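Local coordinates for protein farnesyl diphosphate phosphatase YisP (Bacillus subtilis subsp. subtilis, PDB 3WE9) that hydrolyses farnesyl diphosphate to farnesol and diphosphate, a reaction on which biofilm formation in the bacterium depends, at residues M123-T128 with I159-F164; L165-T170 with Q257-L262; A132-L137 with Q147-A152. All blocks are in the same frame, centred on the assembly; numbering follows the deposited sequence.

Interaction 1 (M123-T128 with I159-F164)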
# COMPACT_ATOMS: atom_id res chain seq x y z
N MET A 123 7.65 8.02 8.77
CA MET A 123 8.92 7.41 8.40
C MET A 123 8.70 5.93 8.18
O MET A 123 9.30 5.32 7.28
CB MET A 123 9.95 7.65 9.52
CG MET A 123 11.28 6.93 9.32
SD MET A 123 12.08 7.27 7.74
CE MET A 123 12.20 9.01 7.77
N TYR A 124 7.83 5.34 8.99
CA TYR A 124 7.55 3.92 8.84
C TYR A 124 6.79 3.62 7.55
O TYR A 124 7.07 2.63 6.87
CB TYR A 124 6.74 3.41 10.02
CG TYR A 124 6.52 1.93 9.93
CD1 TYR A 124 7.61 1.06 9.91
CD2 TYR A 124 5.24 1.39 9.83
CE1 TYR A 124 7.44 -0.31 9.78
CE2 TYR A 124 5.06 0.02 9.70
CZ TYR A 124 6.16 -0.82 9.68
OH TYR A 124 5.98 -2.18 9.58
N ALA A 125 5.80 4.45 7.22
CA ALA A 125 5.03 4.26 6.00
C ALA A 125 5.96 4.47 4.81
O ALA A 125 5.81 3.84 3.77
CB ALA A 125 3.88 5.27 5.96
N TYR A 126 6.92 5.36 4.99
CA TYR A 126 7.89 5.67 3.95
C TYR A 126 8.79 4.48 3.65
O TYR A 126 9.00 4.13 2.48
CB TYR A 126 8.74 6.88 4.37
CG TYR A 126 9.93 7.16 3.47
CD1 TYR A 126 9.76 7.41 2.11
CD2 TYR A 126 11.23 7.17 3.98
CE1 TYR A 126 10.85 7.67 1.28
CE2 TYR A 126 12.33 7.43 3.16
CZ TYR A 126 12.13 7.67 1.81
OH TYR A 126 13.20 7.94 1.00
N ARG A 127 9.30 3.84 4.70
CA ARG A 127 10.21 2.71 4.55
C ARG A 127 9.54 1.43 4.05
O ARG A 127 10.22 0.52 3.59
CB ARG A 127 10.91 2.41 5.88
CG ARG A 127 11.63 3.59 6.50
CD ARG A 127 12.32 3.17 7.80
NE ARG A 127 11.38 2.55 8.74
CZ ARG A 127 10.96 3.12 9.87
NH1 ARG A 127 11.39 4.32 10.22
NH2 ARG A 127 10.12 2.47 10.66
N THR A 128 8.21 1.37 4.15
CA THR A 128 7.49 0.19 3.69
C THR A 128 6.68 0.49 2.43
O THR A 128 7.07 0.09 1.33
CB THR A 128 6.58 -0.38 4.82
OG1 THR A 128 5.75 0.66 5.35
CG2 THR A 128 7.43 -0.97 5.95
N ILE A 159 -0.84 4.68 0.65
CA ILE A 159 -1.56 3.41 0.73
C ILE A 159 -1.27 2.70 2.05
O ILE A 159 -2.16 2.09 2.66
CB ILE A 159 -1.17 2.51 -0.46
CG1 ILE A 159 -1.79 3.08 -1.75
CG2 ILE A 159 -1.62 1.08 -0.22
CD1 ILE A 159 -1.29 2.41 -3.04
N GLN A 160 -0.03 2.79 2.52
CA GLN A 160 0.32 2.16 3.79
C GLN A 160 -0.42 2.89 4.92
O GLN A 160 -0.93 2.27 5.86
CB GLN A 160 1.84 2.22 4.00
CG GLN A 160 2.31 1.42 5.20
CD GLN A 160 2.07 -0.07 5.04
OE1 GLN A 160 0.94 -0.51 4.82
NE2 GLN A 160 3.13 -0.86 5.16
N LEU A 161 -0.48 4.22 4.83
CA LEU A 161 -1.19 4.99 5.85
C LEU A 161 -2.66 4.61 5.85
O LEU A 161 -3.28 4.50 6.91
CB LEU A 161 -1.05 6.49 5.60
CG LEU A 161 0.32 7.12 5.89
CD1 LEU A 161 0.28 8.61 5.57
CD2 LEU A 161 0.69 6.89 7.35
N VAL A 162 -3.23 4.41 4.67
CA VAL A 162 -4.64 4.04 4.60
C VAL A 162 -4.86 2.67 5.24
O VAL A 162 -5.81 2.46 5.99
CB VAL A 162 -5.14 4.03 3.15
CG1 VAL A 162 -6.57 3.47 3.09
CG2 VAL A 162 -5.13 5.45 2.60
N ARG A 163 -3.97 1.73 4.94
CA ARG A 163 -4.08 0.40 5.52
C ARG A 163 -4.01 0.50 7.04
O ARG A 163 -4.78 -0.14 7.75
CB ARG A 163 -2.97 -0.50 4.99
CG ARG A 163 -3.18 -0.94 3.55
CD ARG A 163 -1.95 -1.66 3.02
NE ARG A 163 -2.22 -2.30 1.74
CZ ARG A 163 -2.90 -3.44 1.59
NH1 ARG A 163 -3.38 -4.06 2.66
NH2 ARG A 163 -3.09 -3.95 0.38
N PHE A 164 -3.07 1.31 7.53
CA PHE A 164 -2.91 1.49 8.97
C PHE A 164 -4.19 2.02 9.60
O PHE A 164 -4.60 1.54 10.66
CB PHE A 164 -1.77 2.48 9.27
CG PHE A 164 -0.40 1.95 8.96
CD1 PHE A 164 -0.21 0.63 8.54
CD2 PHE A 164 0.72 2.77 9.11
CE1 PHE A 164 1.07 0.13 8.28
CE2 PHE A 164 2.01 2.28 8.84
CZ PHE A 164 2.18 0.96 8.43

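Interaction 2 (L165-T170 with Q257-L262)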
# COMPACT_ATOMS: atom_id res chain seq x y z
N LEU A 165 -4.81 3.00 8.95
CA LEU A 165 -6.04 3.62 9.44
C LEU A 165 -7.30 2.76 9.30
O LEU A 165 -8.35 3.09 9.87
CB LEU A 165 -6.28 4.94 8.69
CG LEU A 165 -5.29 6.09 8.97
CD1 LEU A 165 -5.51 7.23 7.98
CD2 LEU A 165 -5.48 6.58 10.40
N SER A 166 -7.20 1.67 8.55
CA SER A 166 -8.33 0.77 8.30
C SER A 166 -8.54 -0.35 9.31
O SER A 166 -9.56 -1.05 9.26
CB SER A 166 -8.18 0.12 6.91
OG SER A 166 -8.11 1.09 5.88
N ASP A 167 -7.61 -0.54 10.23
CA ASP A 167 -7.73 -1.64 11.18
C ASP A 167 -6.81 -1.43 12.38
O ASP A 167 -5.59 -1.48 12.25
CB ASP A 167 -7.37 -2.93 10.44
CG ASP A 167 -7.49 -4.18 11.30
OD1 ASP A 167 -8.04 -4.12 12.42
OD2 ASP A 167 -7.03 -5.24 10.83
N LEU A 168 -7.42 -1.19 13.53
CA LEU A 168 -6.68 -0.99 14.77
C LEU A 168 -7.07 -2.04 15.80
O LEU A 168 -7.09 -1.78 17.00
CB LEU A 168 -6.96 0.42 15.32
CG LEU A 168 -6.59 1.59 14.40
CD1 LEU A 168 -6.92 2.91 15.10
CD2 LEU A 168 -5.10 1.52 14.04
N GLY A 169 -7.37 -3.25 15.32
CA GLY A 169 -7.78 -4.33 16.20
C GLY A 169 -6.77 -4.92 17.17
O GLY A 169 -7.15 -5.36 18.25
N THR A 170 -5.49 -4.94 16.80
CA THR A 170 -4.45 -5.51 17.66
C THR A 170 -3.56 -4.45 18.32
O THR A 170 -3.57 -3.29 17.93
CB THR A 170 -3.52 -6.43 16.86
OG1 THR A 170 -2.78 -5.65 15.92
CG2 THR A 170 -4.33 -7.49 16.11
N GLN A 257 -13.05 -2.42 16.05
CA GLN A 257 -13.89 -3.61 15.98
C GLN A 257 -13.83 -4.36 14.66
O GLN A 257 -13.88 -5.59 14.63
CB GLN A 257 -15.35 -3.23 16.25
CG GLN A 257 -15.61 -2.71 17.66
CD GLN A 257 -15.03 -3.62 18.72
OE1 GLN A 257 -15.17 -4.84 18.65
NE2 GLN A 257 -14.39 -3.03 19.72
N TYR A 258 -13.73 -3.62 13.56
CA TYR A 258 -13.69 -4.21 12.22
C TYR A 258 -12.52 -3.71 11.38
O TYR A 258 -12.05 -2.59 11.57
CB TYR A 258 -14.96 -3.87 11.45
CG TYR A 258 -16.24 -4.36 12.07
CD1 TYR A 258 -16.74 -5.63 11.77
CD2 TYR A 258 -16.98 -3.55 12.93
CE1 TYR A 258 -17.94 -6.08 12.30
CE2 TYR A 258 -18.19 -3.99 13.46
CZ TYR A 258 -18.66 -5.25 13.14
OH TYR A 258 -19.86 -5.68 13.66
N HIS A 259 -12.09 -4.54 10.45
CA HIS A 259 -11.03 -4.18 9.51
C HIS A 259 -11.80 -3.75 8.26
O HIS A 259 -12.52 -4.54 7.66
CB HIS A 259 -10.14 -5.38 9.19
CG HIS A 259 -9.16 -5.14 8.07
ND1 HIS A 259 -8.26 -6.09 7.66
CD2 HIS A 259 -8.96 -4.06 7.28
CE1 HIS A 259 -7.54 -5.61 6.65
NE2 HIS A 259 -7.95 -4.38 6.41
N PHE A 260 -11.65 -2.49 7.87
CA PHE A 260 -12.35 -1.97 6.71
C PHE A 260 -11.70 -2.26 5.37
O PHE A 260 -10.50 -2.09 5.21
CB PHE A 260 -12.57 -0.47 6.84
CG PHE A 260 -13.64 -0.11 7.82
CD1 PHE A 260 -13.51 -0.45 9.16
CD2 PHE A 260 -14.80 0.52 7.39
CE1 PHE A 260 -14.53 -0.18 10.07
CE2 PHE A 260 -15.81 0.80 8.29
CZ PHE A 260 -15.68 0.45 9.63
N ALA A 261 -12.51 -2.70 4.42
CA ALA A 261 -12.05 -3.01 3.07
C ALA A 261 -13.24 -2.87 2.13
O ALA A 261 -14.39 -3.05 2.53
CB ALA A 261 -11.49 -4.42 3.01
N LEU A 262 -12.97 -2.54 0.87
CA LEU A 262 -14.03 -2.39 -0.11
C LEU A 262 -14.50 -3.77 -0.56
O LEU A 262 -13.68 -4.68 -0.73
CB LEU A 262 -13.53 -1.61 -1.33
CG LEU A 262 -12.96 -0.20 -1.11
CD1 LEU A 262 -12.35 0.29 -2.42
CD2 LEU A 262 -14.04 0.75 -0.62

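Interaction 3 (A132-L137 with Q147-A152)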
# COMPACT_ATOMS: atom_id res chain seq x y z
N ALA A 132 7.85 0.30 -1.44
CA ALA A 132 7.13 -0.53 -2.40
C ALA A 132 6.84 0.31 -3.65
O ALA A 132 6.92 -0.19 -4.78
CB ALA A 132 5.82 -1.03 -1.79
N GLY A 133 6.52 1.58 -3.45
CA GLY A 133 6.25 2.46 -4.57
C GLY A 133 7.48 2.58 -5.45
O GLY A 133 7.39 2.58 -6.68
N LEU A 134 8.65 2.70 -4.82
CA LEU A 134 9.89 2.81 -5.57
C LEU A 134 10.20 1.48 -6.26
O LEU A 134 10.71 1.45 -7.37
CB LEU A 134 11.05 3.21 -4.65
CG LEU A 134 12.34 3.64 -5.34
CD1 LEU A 134 12.05 4.81 -6.29
CD2 LEU A 134 13.38 4.05 -4.29
N MET A 135 9.88 0.37 -5.59
CA MET A 135 10.10 -0.95 -6.17
C MET A 135 9.38 -1.05 -7.52
O MET A 135 9.92 -1.56 -8.50
CB MET A 135 9.53 -2.05 -5.28
CG MET A 135 10.22 -2.28 -3.95
SD MET A 135 9.27 -3.52 -3.04
CE MET A 135 9.56 -2.97 -1.32
N LEU A 136 8.15 -0.57 -7.53
CA LEU A 136 7.29 -0.61 -8.71
C LEU A 136 7.54 0.42 -9.80
O LEU A 136 7.10 0.24 -10.93
CB LEU A 136 5.83 -0.50 -8.28
CG LEU A 136 5.27 -1.60 -7.38
CD1 LEU A 136 3.86 -1.21 -6.93
CD2 LEU A 136 5.24 -2.94 -8.12
N LEU A 137 8.22 1.51 -9.46
CA LEU A 137 8.46 2.59 -10.43
C LEU A 137 8.91 2.15 -11.82
O LEU A 137 8.32 2.57 -12.82
CB LEU A 137 9.47 3.60 -9.86
CG LEU A 137 9.73 4.85 -10.70
CD1 LEU A 137 8.42 5.59 -10.94
CD2 LEU A 137 10.73 5.75 -9.99
N GLN A 147 10.67 12.17 -13.14
CA GLN A 147 9.50 13.02 -12.92
C GLN A 147 8.37 12.35 -12.13
O GLN A 147 7.52 13.04 -11.57
CB GLN A 147 8.94 13.49 -14.26
CG GLN A 147 9.85 14.41 -15.05
CD GLN A 147 9.24 14.80 -16.39
OE1 GLN A 147 8.11 15.30 -16.44
NE2 GLN A 147 9.97 14.57 -17.47
N LEU A 148 8.35 11.02 -12.10
CA LEU A 148 7.30 10.27 -11.42
C LEU A 148 7.71 9.56 -10.12
O LEU A 148 6.87 8.96 -9.45
CB LEU A 148 6.70 9.24 -12.38
CG LEU A 148 5.94 9.76 -13.60
CD1 LEU A 148 5.69 8.63 -14.58
CD2 LEU A 148 4.63 10.39 -13.15
N LYS A 149 8.99 9.62 -9.79
CA LYS A 149 9.51 8.97 -8.59
C LYS A 149 8.80 9.44 -7.32
O LYS A 149 8.36 8.63 -6.51
CB LYS A 149 11.01 9.25 -8.47
CG LYS A 149 11.70 8.65 -7.24
CD LYS A 149 13.14 9.14 -7.18
CE LYS A 149 13.81 8.84 -5.85
NZ LYS A 149 14.23 7.42 -5.70
N GLN A 150 8.69 10.76 -7.17
CA GLN A 150 8.03 11.35 -6.01
C GLN A 150 6.58 10.87 -5.90
O GLN A 150 6.10 10.55 -4.81
CB GLN A 150 8.07 12.88 -6.12
CG GLN A 150 7.46 13.62 -4.94
CD GLN A 150 7.44 15.12 -5.16
OE1 GLN A 150 8.48 15.74 -5.38
NE2 GLN A 150 6.25 15.71 -5.11
N ALA A 151 5.90 10.81 -7.05
CA ALA A 151 4.51 10.37 -7.09
C ALA A 151 4.34 8.90 -6.70
O ALA A 151 3.38 8.54 -6.03
CB ALA A 151 3.92 10.61 -8.47
N ALA A 152 5.28 8.07 -7.14
CA ALA A 152 5.24 6.64 -6.84
C ALA A 152 5.45 6.40 -5.34
O ALA A 152 4.73 5.63 -4.71
CB ALA A 152 6.31 5.90 -7.64

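Interaction 1 (M123-T128 with I159-F164)
Gln160 and Thr128 share the hydrogen bond that crosses between these two helix segments. Gln160 NE2 donates to Thr128 OG1 at 3.0 Å, nearly straight (166°) and with the oxygen close to the plane of the amide. Within its own helix the same hydroxyl donates in turn to Tyr124 O, one turn back, at 2.8 Å. OG1 stands between the threonine's own N and carbonyl carbon, where it meets both Tyr124 O and Gln160 NE2. Gln160 CG, anti to the backbone N (chi1 -172°), lies 4.0 Å from Ala125 CA, and the bend at chi2 then turns the amide toward Thr128.

Apolar contacts fill the rest. The methyl of Ala125 meets Leu161 CD2 at 3.8 Å, where Leu121 and Leu122 also pack on the leucine. The rings of Tyr124 and Phe164 meet rim to rim and are not stacked: Phe164 CZ lies 3.3 Å from Tyr124 CE2, near the tyrosine plane, and the planes differ by 14°.

Ala125 is the small residue at the closest backbone approach, consistent with the axes of the two segments approaching to 9.3 Å. Thr128 OG1, buried, has one donor and one acceptor, so its polarity is satisfied, and the Gln160 amide is held by its nitrogen end.

Interaction 2 (L165-T170 with Q257-L262)
A carboxylate laid against an imidazole without a hydrogen bond between them is the unusual feature here. Asp167 crosses His259 at about a right angle, with carboxylate and ring planes only 20° apart. Its CB sits over the face of the ring, 4.0 Å from the centroid, in a CH-pi contact, while Asp167 OD2 lies 3.5 Å from His259 CG. The aspartate CG stands anti to its own N (chi1 -178°), which extends the carboxylate across the histidine; OD2 also has a weak bond from Gln173.

The two segments are joined through their backbones. Phe260 N donates to Ser166 O at 2.9 Å (166°), and His259 CA makes a longer C-H...O approach of 3.5 Å to the same Ser166 O. Between 165-170 and 257-262 this is the one backbone bond, with Leu168 bonded to Val255 nearby. Ser166 CB packs against Phe260 O at 3.6 Å, while its hydroxyl is engaged with Val162 O in the preceding helix. The ring of Phe260 packs on Ile248 of helix 228-250.

Asp167 OD1 meanwhile accepts from Gly169 N at 3.1 Å, the nitrogen approaching from above the carboxylate plane. This closes an Asx turn, and Thr170 follows as the N-cap of helix 171-174. Asp167 also opens an Asp-x-x-x-Asp sequence, the aspartate-rich motif of the phytoene/squalene synthase family, which in relatives binds the metal ions that hold the substrate diphosphate.

Interaction 3 (A132-L137 with Q147-A152)
Successive helices of an all-helical chain, 118-140 and 145-165, pair here close to the short connection between them, and the contact is made chiefly by Leu137, Ala152 and Lys149, with Leu134 and Gly133. Leu137 splits its two methyls between Ala152 and Lys149. CD1 reaches the methyl of Ala152 at 3.9 Å, and CD2 rests 3.7 Å from Lys149 CA, beside the root of the lysine chain. A chi1 of -175° carries the isobutyl group straight across the interface, and its chain meets that of Lys149 at about a right angle. Leu148 adds a looser touch, CB lying 4.3 Å from Leu137 CD1, before its own side chain turns to Leu225 and Phe226.

Such a helical hairpin, its two segments running at 144° to each other, belongs to the all-alpha fold of the phytoene/squalene synthase family, and the backbones come nearest at Gly133 and Ala152. There Gly133 CA approaches Ala152 O at 3.5 Å in a C-H...O contact. The reciprocal fit is Ala152 CB against Gly133 O at 3.6 Å. With no side chain at Gly133, the backbones come close, and the segment axes approach to 8.8 Å.

At the more open border, Lys149 arches over Leu134. Its chain is extended through CE, then bent at chi4 (77°), which turns NZ back to within 3.5 Å of Leu134 CD1; CG touches the same methyl at 4.0 Å. The contact with the ammonium end is simple proximity to carbon. Leu134 also packs on Pro100 of helix 98-107.

Interactions 1 and 3 are two points along one pair of helices, 118-140 and 145-165, their centres about 14 Å apart. Interaction 3 lies nearer the turn, interaction 1 closer to the middle of the chain. Both come near bound triethylene glycol, about 4 Å from Gln160 in one and Gly133 in the other; it is probably from the crystallisation liquor, although such molecules often mark pockets. Interaction 2 directly follows the helix of interaction 1, with centres about 15 Å apart, and contains Asp167, first residue of the Asp-x-x-x-Asp sequence that in relatives belongs to the active site. Interactions 2 and 3 do not touch, their centres about 26 Å apart on opposite sides of the chain's centre.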